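Local coordinates for protein probable glutathione S-transferase (Pseudomonas aeruginosa, PDB 6JWK) that acts as a maleylpyruvate isomerase and belongs to the zeta class of the glutathione S-transferase superfamily, whose members typically work with glutathione, at residues B[13-16]-B[17-21]; B[67-70]-B[71-75]; B[94-97]-B[98-101]; B[137-140]-B[141-144]; B[161-164]-B[165-169]. One frame throughout, in Å; residues are numbered along the deposited sequence.

Interaction 1: B[13-16]-B[17-21]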
loop_
_atom_site.group_PDB
_atom_site.type_symbol
_atom_site.label_atom_id
_atom_site.label_comp_id
_atom_site.label_asym_id
_atom_site.label_seq_id
_atom_site.Cartn_x
_atom_site.Cartn_y
_atom_site.Cartn_z
ATOM N N TYR B 13 -2.063 -14.695 -3.785
ATOM C CA TYR B 13 -1.986 -14.814 -5.263
ATOM C C TYR B 13 -0.857 -13.885 -5.775
ATOM O O TYR B 13 -0.037 -14.323 -6.605
ATOM C CB TYR B 13 -3.382 -14.540 -5.821
ATOM C CG TYR B 13 -3.575 -14.812 -7.293
ATOM C CD1 TYR B 13 -2.600 -15.433 -8.070
ATOM C CD2 TYR B 13 -4.798 -14.528 -7.891
ATOM C CE1 TYR B 13 -2.807 -15.679 -9.425
ATOM C CE2 TYR B 13 -5.017 -14.777 -9.245
ATOM C CZ TYR B 13 -4.021 -15.362 -10.008
ATOM O OH TYR B 13 -4.258 -15.614 -11.328
ATOM N N ARG B 14 -0.818 -12.625 -5.327
ATOM C CA ARG B 14 0.224 -11.636 -5.740
ATOM C C ARG B 14 1.607 -12.269 -5.571
ATOM O O ARG B 14 2.414 -12.161 -6.437
ATOM C CB ARG B 14 0.226 -10.351 -4.891
ATOM C CG ARG B 14 -1.026 -9.494 -4.999
ATOM C CD ARG B 14 -0.894 -8.343 -4.046
ATOM N NE ARG B 14 -2.110 -7.580 -4.007
ATOM C CZ ARG B 14 -2.369 -6.637 -3.143
ATOM N NH1 ARG B 14 -1.500 -6.384 -2.177
ATOM N NH2 ARG B 14 -3.515 -5.981 -3.209
ATOM N N VAL B 15 1.866 -12.892 -4.429
ATOM C CA VAL B 15 3.223 -13.419 -4.122
ATOM C C VAL B 15 3.476 -14.746 -4.819
ATOM O O VAL B 15 4.658 -15.015 -5.193
ATOM C CB VAL B 15 3.412 -13.548 -2.595
ATOM C CG1 VAL B 15 4.787 -14.087 -2.273
ATOM C CG2 VAL B 15 3.192 -12.196 -1.905
ATOM N N ARG B 16 2.461 -15.587 -4.997
ATOM C CA ARG B 16 2.607 -16.823 -5.822
ATOM C C ARG B 16 2.983 -16.437 -7.259
ATOM O O ARG B 16 3.829 -17.116 -7.871
ATOM C CB ARG B 16 1.350 -17.681 -5.831
ATOM C CG ARG B 16 1.040 -18.345 -4.494
ATOM C CD ARG B 16 -0.017 -19.428 -4.603
ATOM N NE ARG B 16 -1.218 -19.027 -5.338
ATOM C CZ ARG B 16 -2.330 -18.527 -4.823
ATOM N NH1 ARG B 16 -2.464 -18.376 -3.515
ATOM N NH2 ARG B 16 -3.344 -18.221 -5.632
ATOM N N ILE B 17 2.439 -15.353 -7.796
ATOM C CA ILE B 17 2.871 -14.930 -9.168
ATOM C C ILE B 17 4.341 -14.513 -9.108
ATOM O O ILE B 17 5.144 -14.934 -9.994
ATOM C CB ILE B 17 1.983 -13.779 -9.655
ATOM C CG1 ILE B 17 0.528 -14.223 -9.819
ATOM C CG2 ILE B 17 2.522 -13.137 -10.921
ATOM C CD1 ILE B 17 -0.439 -13.040 -9.988
ATOM N N ALA B 18 4.720 -13.724 -8.109
ATOM C CA ALA B 18 6.124 -13.258 -7.995
ATOM C C ALA B 18 7.058 -14.470 -7.940
ATOM O O ALA B 18 8.121 -14.521 -8.663
ATOM C CB ALA B 18 6.299 -12.395 -6.766
ATOM N N LEU B 19 6.774 -15.419 -7.044
ATOM C CA LEU B 19 7.627 -16.632 -6.954
ATOM C C LEU B 19 7.665 -17.368 -8.307
ATOM O O LEU B 19 8.746 -17.850 -8.674
ATOM C CB LEU B 19 7.123 -17.535 -5.815
ATOM C CG LEU B 19 7.330 -16.943 -4.427
ATOM C CD1 LEU B 19 6.548 -17.726 -3.362
ATOM C CD2 LEU B 19 8.813 -16.910 -4.049
ATOM N N ALA B 20 6.535 -17.524 -8.985
ATOM C CA ALA B 20 6.450 -18.245 -10.277
ATOM C C ALA B 20 7.312 -17.502 -11.294
ATOM O O ALA B 20 8.118 -18.171 -11.939
ATOM C CB ALA B 20 5.031 -18.425 -10.740
ATOM N N LEU B 21 7.262 -16.165 -11.349
ATOM C CA LEU B 21 8.106 -15.402 -12.300
ATOM C C LEU B 21 9.599 -15.614 -12.003
ATOM O O LEU B 21 10.412 -15.621 -12.951
ATOM C CB LEU B 21 7.717 -13.921 -12.250
ATOM C CG LEU B 21 6.344 -13.607 -12.825
ATOM C CD1 LEU B 21 5.973 -12.157 -12.518
ATOM C CD2 LEU B 21 6.345 -13.860 -14.337
#
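Y13 and I17, one turn apart on helix 10-22, cross obliquely: the CD1-CE1 side of the ring meets the CG1-CD1 arm of the isoleucine, with Y13 CE1 3.6 Å from I17 CD1. The isoleucine arm lies beside its own backbone N (chi1 -64°), which sends it back along the helix, so that I17 CG1 also rests 3.3 Å from Y13 O. V15 and L19 form a second pair, lying side by side and pointing the same way, more loosely, with V15 CG1 4.2 Å from L19 CD1. R16 leaves on another course. Its chain bends at chi3 (-49°) and brings the guanidinium back beside Y13, whose CA sits 3.6 Å above the plane on one face, offset toward the rim. NE of R16 then reaches A203 O and NH1 reaches S5 OG, while R14 NH1 bonds to S66 OG. Behind the side chains run regular helical bonds, from I17 N to Y13 O at 2.9 Å and from L19 N to V15 O at 2.8 Å. The helix links strands 2-5 and 28-30 in a beta-alpha-beta unit of the thioredoxin-like domain, and its YRVRIAL sequence resembles the zeta-class signature. Y13 and I17 face helix 162-176, whereas V15 and A18 face helix 66-76. The contact is thus apolar along its packed faces, and the buried arginine charges are met by hydroxyl and carbonyl oxygens beyond it.

Interaction 2: B[67-70]-B[71-75]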
loop_
_atom_site.group_PDB
_atom_site.type_symbol
_atom_site.label_atom_id
_atom_site.label_comp_id
_atom_site.label_asym_id
_atom_site.label_seq_id
_atom_site.Cartn_x
_atom_site.Cartn_y
_atom_site.Cartn_z
ATOM N N LEU B 67 3.614 -6.587 -0.909
ATOM C CA LEU B 67 4.561 -5.718 -1.670
ATOM C C LEU B 67 5.954 -5.662 -1.015
ATOM O O LEU B 67 6.932 -5.546 -1.756
ATOM C CB LEU B 67 4.043 -4.293 -1.840
ATOM C CG LEU B 67 2.672 -4.130 -2.475
ATOM C CD1 LEU B 67 2.595 -2.772 -3.166
ATOM C CD2 LEU B 67 2.306 -5.230 -3.410
ATOM N N ALA B 68 6.091 -5.772 0.312
ATOM C CA ALA B 68 7.443 -5.867 0.918
ATOM C C ALA B 68 8.082 -7.193 0.481
ATOM O O ALA B 68 9.304 -7.240 0.222
ATOM C CB ALA B 68 7.358 -5.722 2.425
ATOM N N ILE B 69 7.301 -8.270 0.440
ATOM C CA ILE B 69 7.840 -9.603 0.084
ATOM C C ILE B 69 8.289 -9.516 -1.377
ATOM O O ILE B 69 9.359 -10.027 -1.702
ATOM C CB ILE B 69 6.812 -10.713 0.293
ATOM C CG1 ILE B 69 6.571 -10.962 1.779
ATOM C CG2 ILE B 69 7.255 -11.972 -0.428
ATOM C CD1 ILE B 69 5.190 -11.534 2.098
ATOM N N ILE B 70 7.488 -8.921 -2.244
ATOM C CA ILE B 70 7.894 -8.873 -3.680
ATOM C C ILE B 70 9.225 -8.125 -3.794
ATOM O O ILE B 70 10.152 -8.580 -4.545
ATOM C CB ILE B 70 6.770 -8.287 -4.524
ATOM C CG1 ILE B 70 5.667 -9.325 -4.629
ATOM C CG2 ILE B 70 7.272 -7.823 -5.883
ATOM C CD1 ILE B 70 4.419 -8.766 -5.276
ATOM N N ASP B 71 9.331 -6.978 -3.136
ATOM C CA ASP B 71 10.585 -6.176 -3.114
ATOM C C ASP B 71 11.760 -7.015 -2.574
ATOM O O ASP B 71 12.822 -7.000 -3.178
ATOM C CB ASP B 71 10.423 -4.939 -2.221
ATOM C CG ASP B 71 11.651 -4.047 -2.280
ATOM O OD1 ASP B 71 11.780 -3.362 -3.281
ATOM O OD2 ASP B 71 12.475 -4.071 -1.338
ATOM N N TYR B 72 11.571 -7.762 -1.497
ATOM C CA TYR B 72 12.616 -8.628 -0.899
ATOM C C TYR B 72 13.064 -9.736 -1.873
ATOM O O TYR B 72 14.280 -10.051 -1.952
ATOM C CB TYR B 72 12.076 -9.228 0.401
ATOM C CG TYR B 72 13.114 -9.979 1.179
ATOM C CD1 TYR B 72 14.270 -9.350 1.616
ATOM C CD2 TYR B 72 12.970 -11.330 1.434
ATOM C CE1 TYR B 72 15.243 -10.040 2.321
ATOM C CE2 TYR B 72 13.920 -12.031 2.159
ATOM C CZ TYR B 72 15.057 -11.387 2.606
ATOM O OH TYR B 72 15.987 -12.095 3.307
ATOM N N LEU B 73 12.140 -10.312 -2.641
ATOM C CA LEU B 73 12.482 -11.351 -3.635
ATOM C C LEU B 73 13.468 -10.803 -4.666
ATOM O O LEU B 73 14.278 -11.621 -5.188
ATOM C CB LEU B 73 11.220 -11.864 -4.331
ATOM C CG LEU B 73 10.271 -12.657 -3.454
ATOM C CD1 LEU B 73 9.069 -13.126 -4.269
ATOM C CD2 LEU B 73 11.004 -13.835 -2.809
ATOM N N ASP B 74 13.434 -9.514 -4.976
ATOM C CA ASP B 74 14.442 -8.926 -5.892
ATOM C C ASP B 74 15.846 -8.896 -5.249
ATOM O O ASP B 74 16.811 -8.907 -5.997
ATOM C CB ASP B 74 14.065 -7.537 -6.373
ATOM C CG ASP B 74 13.138 -7.474 -7.578
ATOM O OD1 ASP B 74 12.813 -8.531 -8.156
ATOM O OD2 ASP B 74 12.706 -6.357 -7.898
ATOM N N ALA B 75 15.971 -8.926 -3.928
ATOM C CA ALA B 75 17.274 -9.084 -3.238
ATOM C C ALA B 75 17.691 -10.551 -3.247
ATOM O O ALA B 75 18.857 -10.820 -3.520
ATOM C CB ALA B 75 17.184 -8.579 -1.825
HETATM O O HOH W 1 11.567 -5.353 0.745
#
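I69 and L73 supply the apolar part of this turn of helix 66-76: I69 CG2 stands 4.3 Å from L73 CG, a loose approach. L73 CG lies beside its own backbone N (chi1 -68°), which lays it 3.3 Å from I69 O, and both residues face helix 10-22 at V15, A18 and L19. I70, on the neighbouring flank, packs on C165 and I162 of helix 162-176. Among the backbone bonds, D71 N meets L67 O at 3.1 Å, Y72 N meets A68 O at 2.9 Å and L73 N meets I69 O at 2.9 Å. The fourth, from D74 N to I70 O, is weak at 3.4 Å. Water 1 adds a polar bridge, hydrogen-bonded to A68 O at 3.0 Å and to D71 OD2 at 2.6 Å. The D71 carboxylate is carried off the helix with CG opposite the backbone N (chi1 -175°), and there OD2 also forms a salt bridge with R90 NE of the second subunit. D74 turns its charge to K22 of its own chain, and its oxygens further accept the N-H groups of L82 and I83. Y72 stacks its ring with F63. This last helix of the thioredoxin-like domain is therefore apolar toward helices 10-22 and 162-176, with two carboxylates that are each paired: D71 across the dimer interface, D74 both with helix 10-22 and with the chain that follows.

Interaction 3: B[94-97]-B[98-101]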
loop_
_atom_site.group_PDB
_atom_site.type_symbol
_atom_site.label_atom_id
_atom_site.label_comp_id
_atom_site.label_asym_id
_atom_site.label_seq_id
_atom_site.Cartn_x
_atom_site.Cartn_y
_atom_site.Cartn_z
ATOM N N LEU B 94 5.399 1.542 -9.180
ATOM C CA LEU B 94 4.885 1.581 -7.778
ATOM C C LEU B 94 3.605 2.399 -7.694
ATOM O O LEU B 94 2.727 2.004 -6.924
ATOM C CB LEU B 94 5.948 2.106 -6.811
ATOM C CG LEU B 94 7.197 1.237 -6.709
ATOM C CD1 LEU B 94 8.285 1.930 -5.856
ATOM C CD2 LEU B 94 6.832 -0.117 -6.146
ATOM N N GLU B 95 3.433 3.403 -8.538
ATOM C CA GLU B 95 2.198 4.238 -8.515
ATOM C C GLU B 95 1.018 3.326 -8.856
ATOM O O GLU B 95 -0.053 3.432 -8.177
ATOM C CB GLU B 95 2.278 5.487 -9.401
ATOM C CG GLU B 95 0.909 6.194 -9.524
ATOM C CD GLU B 95 0.758 7.716 -9.474
ATOM O OE1 GLU B 95 1.328 8.332 -10.360
ATOM O OE2 GLU B 95 -0.078 8.284 -8.626
ATOM N N LEU B 96 1.144 2.521 -9.920
ATOM C CA LEU B 96 0.032 1.641 -10.346
ATOM C C LEU B 96 -0.154 0.509 -9.337
ATOM O O LEU B 96 -1.290 0.198 -9.009
ATOM C CB LEU B 96 0.317 1.138 -11.761
ATOM C CG LEU B 96 -0.770 0.272 -12.376
ATOM C CD1 LEU B 96 -2.141 0.874 -12.229
ATOM C CD2 LEU B 96 -0.438 0.056 -13.839
ATOM N N ALA B 97 0.919 -0.116 -8.889
ATOM C CA ALA B 97 0.830 -1.222 -7.896
ATOM C C ALA B 97 0.146 -0.737 -6.604
ATOM O O ALA B 97 -0.690 -1.481 -6.071
ATOM C CB ALA B 97 2.199 -1.818 -7.628
ATOM N N LEU B 98 0.486 0.464 -6.132
ATOM C CA LEU B 98 0.001 1.040 -4.854
ATOM C C LEU B 98 -1.414 1.530 -5.056
ATOM O O LEU B 98 -2.189 1.401 -4.106
ATOM C CB LEU B 98 0.917 2.167 -4.370
ATOM C CG LEU B 98 2.255 1.635 -3.890
ATOM C CD1 LEU B 98 3.269 2.764 -3.892
ATOM C CD2 LEU B 98 2.124 1.001 -2.503
ATOM N N LEU B 99 -1.780 1.944 -6.264
ATOM C CA LEU B 99 -3.209 2.247 -6.532
ATOM C C LEU B 99 -4.080 1.031 -6.227
ATOM O O LEU B 99 -5.130 1.168 -5.557
ATOM C CB LEU B 99 -3.366 2.700 -7.980
ATOM C CG LEU B 99 -4.782 2.921 -8.487
ATOM C CD1 LEU B 99 -5.474 4.078 -7.751
ATOM C CD2 LEU B 99 -4.683 3.259 -9.967
ATOM N N VAL B 100 -3.710 -0.130 -6.745
ATOM C CA VAL B 100 -4.428 -1.393 -6.449
ATOM C C VAL B 100 -4.311 -1.742 -4.951
ATOM O O VAL B 100 -5.357 -1.971 -4.318
ATOM C CB VAL B 100 -3.884 -2.521 -7.324
ATOM C CG1 VAL B 100 -4.567 -3.828 -6.974
ATOM C CG2 VAL B 100 -4.089 -2.123 -8.794
ATOM N N ALA B 101 -3.099 -1.745 -4.405
ATOM C CA ALA B 101 -2.803 -2.324 -3.075
ATOM C C ALA B 101 -3.292 -1.407 -1.941
ATOM O O ALA B 101 -3.463 -1.904 -0.845
ATOM C CB ALA B 101 -1.327 -2.664 -2.980
#
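L98 bends its side chain back on L94, with its CD1 4.0 Å from L94 CB, and its backbone N bonds to L94 O at 2.8 Å. Since CG stays beside the backbone N (chi1 -71°), the branch lies tightly against that same carbonyl oxygen, with L98 CG 3.1 Å from L94 O. L99 comes next: its N bonds to E95 O at 3.0 Å, and its CD2 meets CD1 of L96 at 4.2 Å. Those two leucines approach at a slant. V100 N makes a weak bond to L96 O at 3.3 Å, while its CG2 leans over the same oxygen. A101 completes the turn, its N 2.9 Å from A97 O. The polar end of E95 belongs to the dimer, because OE2 accepts the N-H of S64 of the second subunit. Helix 87-103, the first of the all-helical C-terminal domain, has neighbours on several flanks. L96, A97 and V100 lie against helix 162-176; L96 and L99 reach helix 124-149; L98 and A101 touch L67 of helix 66-76; and L98 and L99 also pack on Q65 of the second subunit.

Interaction 4: B[137-140]-B[141-144]; sequences EGLA and AAET
Two good backbone bonds and a weak one join 137-140 to 141-144 within helix 124-149. A142 N reaches G138 O at 3.0 Å and E143 N reaches L139 O at 2.9 Å. The weak one has T144 N 3.3 Å from A140 O, and that carbonyl oxygen takes a second weak bond from T144 OG1, also at 3.3 Å. The hydroxyl arrives there because OG1 sits beside its own backbone N (chi1 -64°) and so folds back on the preceding turn, as threonines in helices often do. Side-chain packing across the turn is slight: L139 CD2 comes 4.4 Å from A142 CB. L139 instead extends to L187, I104 and Y184, and the small methyls of A141 and A142 let L99 and L96 of helix 87-103 come close. A140 and T144 look outward on the exposed flank. E143 starts opposite its backbone N (chi1 174°) and bends sharply at chi2 (82°), which delivers OE1 to the N-H of L187 and OE2 to that of A186. Both nitrogens belong to the first turn of helix 185-195, so the buried carboxylate is gripped by two donors, and its negative charge would be favoured by the positive end of that helix dipole.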
loop_
_atom_site.group_PDB
_atom_site.type_symbol
_atom_site.label_atom_id
_atom_site.label_comp_id
_atom_site.label_asym_id
_atom_site.label_seq_id
_atom_site.Cartn_x
_atom_site.Cartn_y
_atom_site.Cartn_z
ATOM N N GLU B 137 -13.957 3.225 -9.525
ATOM C CA GLU B 137 -13.077 4.381 -9.244
ATOM C C GLU B 137 -11.617 3.975 -9.479
ATOM O O GLU B 137 -10.905 4.730 -10.158
ATOM C CB GLU B 137 -13.200 4.838 -7.784
ATOM C CG GLU B 137 -14.601 5.224 -7.379
ATOM C CD GLU B 137 -14.963 6.630 -7.772
ATOM O OE1 GLU B 137 -14.241 7.538 -7.360
ATOM O OE2 GLU B 137 -15.920 6.790 -8.532
ATOM N N GLY B 138 -11.183 2.854 -8.897
ATOM C CA GLY B 138 -9.764 2.442 -8.954
ATOM C C GLY B 138 -9.341 1.982 -10.352
ATOM O O GLY B 138 -8.263 2.351 -10.797
ATOM N N LEU B 139 -10.132 1.141 -10.999
ATOM C CA LEU B 139 -9.722 0.553 -12.303
ATOM C C LEU B 139 -9.784 1.618 -13.405
ATOM O O LEU B 139 -8.966 1.537 -14.315
ATOM C CB LEU B 139 -10.583 -0.669 -12.636
ATOM C CG LEU B 139 -10.382 -1.895 -11.760
ATOM C CD1 LEU B 139 -11.061 -3.092 -12.380
ATOM C CD2 LEU B 139 -8.927 -2.189 -11.484
ATOM N N ALA B 140 -10.661 2.632 -13.317
ATOM C CA ALA B 140 -10.634 3.721 -14.312
ATOM C C ALA B 140 -9.278 4.430 -14.255
ATOM O O ALA B 140 -8.713 4.766 -15.314
ATOM C CB ALA B 140 -11.766 4.695 -14.061
ATOM N N ALA B 141 -8.759 4.650 -13.047
ATOM C CA ALA B 141 -7.460 5.336 -12.862
ATOM C C ALA B 141 -6.351 4.384 -13.322
ATOM O O ALA B 141 -5.429 4.860 -13.969
ATOM C CB ALA B 141 -7.289 5.786 -11.404
ATOM N N ALA B 142 -6.480 3.080 -13.059
ATOM C CA ALA B 142 -5.457 2.051 -13.402
ATOM C C ALA B 142 -5.333 1.953 -14.932
ATOM O O ALA B 142 -4.237 1.927 -15.434
ATOM C CB ALA B 142 -5.832 0.709 -12.801
ATOM N N GLU B 143 -6.462 1.944 -15.626
ATOM C CA GLU B 143 -6.531 1.882 -17.128
ATOM C C GLU B 143 -5.728 3.075 -17.651
ATOM O O GLU B 143 -4.884 2.888 -18.517
ATOM C CB GLU B 143 -8.007 1.881 -17.556
ATOM C CG GLU B 143 -8.242 1.963 -19.059
ATOM C CD GLU B 143 -8.124 0.637 -19.798
ATOM O OE1 GLU B 143 -7.868 -0.404 -19.094
ATOM O OE2 GLU B 143 -8.256 0.622 -21.077
ATOM N N THR B 144 -5.944 4.278 -17.118
ATOM C CA THR B 144 -5.236 5.512 -17.564
ATOM C C THR B 144 -3.737 5.407 -17.277
ATOM O O THR B 144 -2.918 5.724 -18.191
ATOM C CB THR B 144 -5.855 6.769 -16.916
ATOM O OG1 THR B 144 -7.171 6.797 -17.433
ATOM C CG2 THR B 144 -5.154 8.060 -17.259
#

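Interaction 5: B[161-164]-B[165-169]; sequences GIVE and CCLVP
The carboxylate of E164, the flat group of this contact, folds back to the start of helix 162-176 and forms half of a capping box: G161 at the N-cap donates its N-H to E164 OE1 at 2.8 Å (155°), from the anti side and 23° out of the carboxylate plane. The glycine has no side chain to complete the box. OE2 accepts the N-H of F155, and a bend at chi2 (76°) makes the return of the chain possible. Glutathione S-transferases commonly carry an N-capping box at the start of this central helix, and the pairing here is consistent with that family feature. The P169 ring lies between its own helix and helix 10-22, packing on Y13 and I17, and its CD is 3.9 Å from E164 O. Proline lacks an N-H, so the helix kinks where residue 169 makes no bond to the turn before. Up to there the backbone bonds run on: C165 N to G161 O at 3.0 Å, C166 N to I162 O at 3.2 Å with a weak second bond to V163 O, and V168 N to E164 O at 3.2 Å. I162 and V163 pack on helix 87-103, E164 and V168 on helix 185-195; the helix lies near the middle of the chain. V163 and L167 point the same way, side by side, L167 N bonding to V163 O at 2.8 Å and V163 CG1 resting 3.8 Å from L167 CD1.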
loop_
_atom_site.group_PDB
_atom_site.type_symbol
_atom_site.label_atom_id
_atom_site.label_comp_id
_atom_site.label_asym_id
_atom_site.label_seq_id
_atom_site.Cartn_x
_atom_site.Cartn_y
_atom_site.Cartn_z
ATOM N N GLY B 161 5.844 -7.998 -13.892
ATOM C CA GLY B 161 6.490 -7.571 -12.638
ATOM C C GLY B 161 5.456 -7.194 -11.602
ATOM O O GLY B 161 4.313 -7.713 -11.674
ATOM N N ILE B 162 5.852 -6.340 -10.671
ATOM C CA ILE B 162 5.011 -6.002 -9.503
ATOM C C ILE B 162 3.629 -5.516 -9.959
ATOM O O ILE B 162 2.630 -5.818 -9.295
ATOM C CB ILE B 162 5.729 -5.005 -8.581
ATOM C CG1 ILE B 162 4.927 -4.862 -7.289
ATOM C CG2 ILE B 162 5.981 -3.685 -9.257
ATOM C CD1 ILE B 162 5.625 -4.024 -6.226
ATOM N N VAL B 163 3.513 -4.810 -11.093
ATOM C CA VAL B 163 2.201 -4.270 -11.512
ATOM C C VAL B 163 1.244 -5.439 -11.803
ATOM O O VAL B 163 0.051 -5.428 -11.306
ATOM C CB VAL B 163 2.390 -3.318 -12.700
ATOM C CG1 VAL B 163 1.086 -3.065 -13.391
ATOM C CG2 VAL B 163 3.038 -2.018 -12.260
ATOM N N GLU B 164 1.721 -6.462 -12.545
ATOM C CA GLU B 164 0.874 -7.602 -12.968
ATOM C C GLU B 164 0.634 -8.471 -11.733
ATOM O O GLU B 164 -0.440 -9.085 -11.630
ATOM C CB GLU B 164 1.497 -8.357 -14.147
ATOM C CG GLU B 164 1.512 -7.525 -15.448
ATOM C CD GLU B 164 2.571 -6.430 -15.551
ATOM O OE1 GLU B 164 3.641 -6.503 -14.827
ATOM O OE2 GLU B 164 2.339 -5.489 -16.373
ATOM N N CYS B 165 1.586 -8.538 -10.810
ATOM C CA CYS B 165 1.368 -9.304 -9.557
ATOM C C CYS B 165 0.144 -8.707 -8.818
ATOM O O CYS B 165 -0.615 -9.477 -8.186
ATOM C CB CYS B 165 2.575 -9.264 -8.646
ATOM S SG CYS B 165 4.011 -10.144 -9.282
ATOM N N CYS B 166 -0.079 -7.388 -8.895
ATOM C CA CYS B 166 -1.210 -6.730 -8.196
ATOM C C CYS B 166 -2.470 -6.738 -9.080
ATOM O O CYS B 166 -3.584 -6.939 -8.544
ATOM C CB CYS B 166 -0.852 -5.311 -7.801
ATOM S SG CYS B 166 0.467 -5.276 -6.561
ATOM N N LEU B 167 -2.346 -6.508 -10.388
ATOM C CA LEU B 167 -3.561 -6.369 -11.230
ATOM C C LEU B 167 -4.292 -7.688 -11.429
ATOM O O LEU B 167 -5.545 -7.701 -11.409
ATOM C CB LEU B 167 -3.195 -5.729 -12.563
ATOM C CG LEU B 167 -3.407 -4.215 -12.544
ATOM C CD1 LEU B 167 -2.691 -3.507 -13.705
ATOM C CD2 LEU B 167 -4.907 -3.890 -12.523
ATOM N N VAL B 168 -3.578 -8.761 -11.696
ATOM C CA VAL B 168 -4.236 -10.031 -12.081
ATOM C C VAL B 168 -5.132 -10.476 -10.933
ATOM O O VAL B 168 -6.269 -10.832 -11.172
ATOM C CB VAL B 168 -3.206 -11.087 -12.525
ATOM C CG1 VAL B 168 -3.735 -12.507 -12.454
ATOM C CG2 VAL B 168 -2.728 -10.727 -13.927
ATOM N N PRO B 169 -4.683 -10.466 -9.659
ATOM C CA PRO B 169 -5.597 -10.845 -8.594
ATOM C C PRO B 169 -6.799 -9.895 -8.454
ATOM O O PRO B 169 -7.953 -10.346 -8.246
ATOM C CB PRO B 169 -4.661 -10.882 -7.368
ATOM C CG PRO B 169 -3.298 -11.179 -7.942
ATOM C CD PRO B 169 -3.283 -10.296 -9.196
#

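Overall arrangement
Interaction 5 lies nearest the middle of the chain and touches interactions 1, 2 and 3, so helix 162-176 of the helical domain is the hub, meeting the thioredoxin-like helices as well as helix 87-103 of its own domain. Interactions 1 and 2 belong to the thioredoxin-like domain and interlock through small and branched residues; interactions 3 to 5 belong to the helical domain. Interaction 4 is the outlier, partly exposed, touching only interaction 3 and standing about 11 Å from interaction 1 at the nearest atoms. Interactions 2 and 3 both reach the second subunit and place acidic side chains there. Elsewhere polar groups work within the chain: arginines in interaction 1, and glutamates that hold helix starts in interactions 4 and 5.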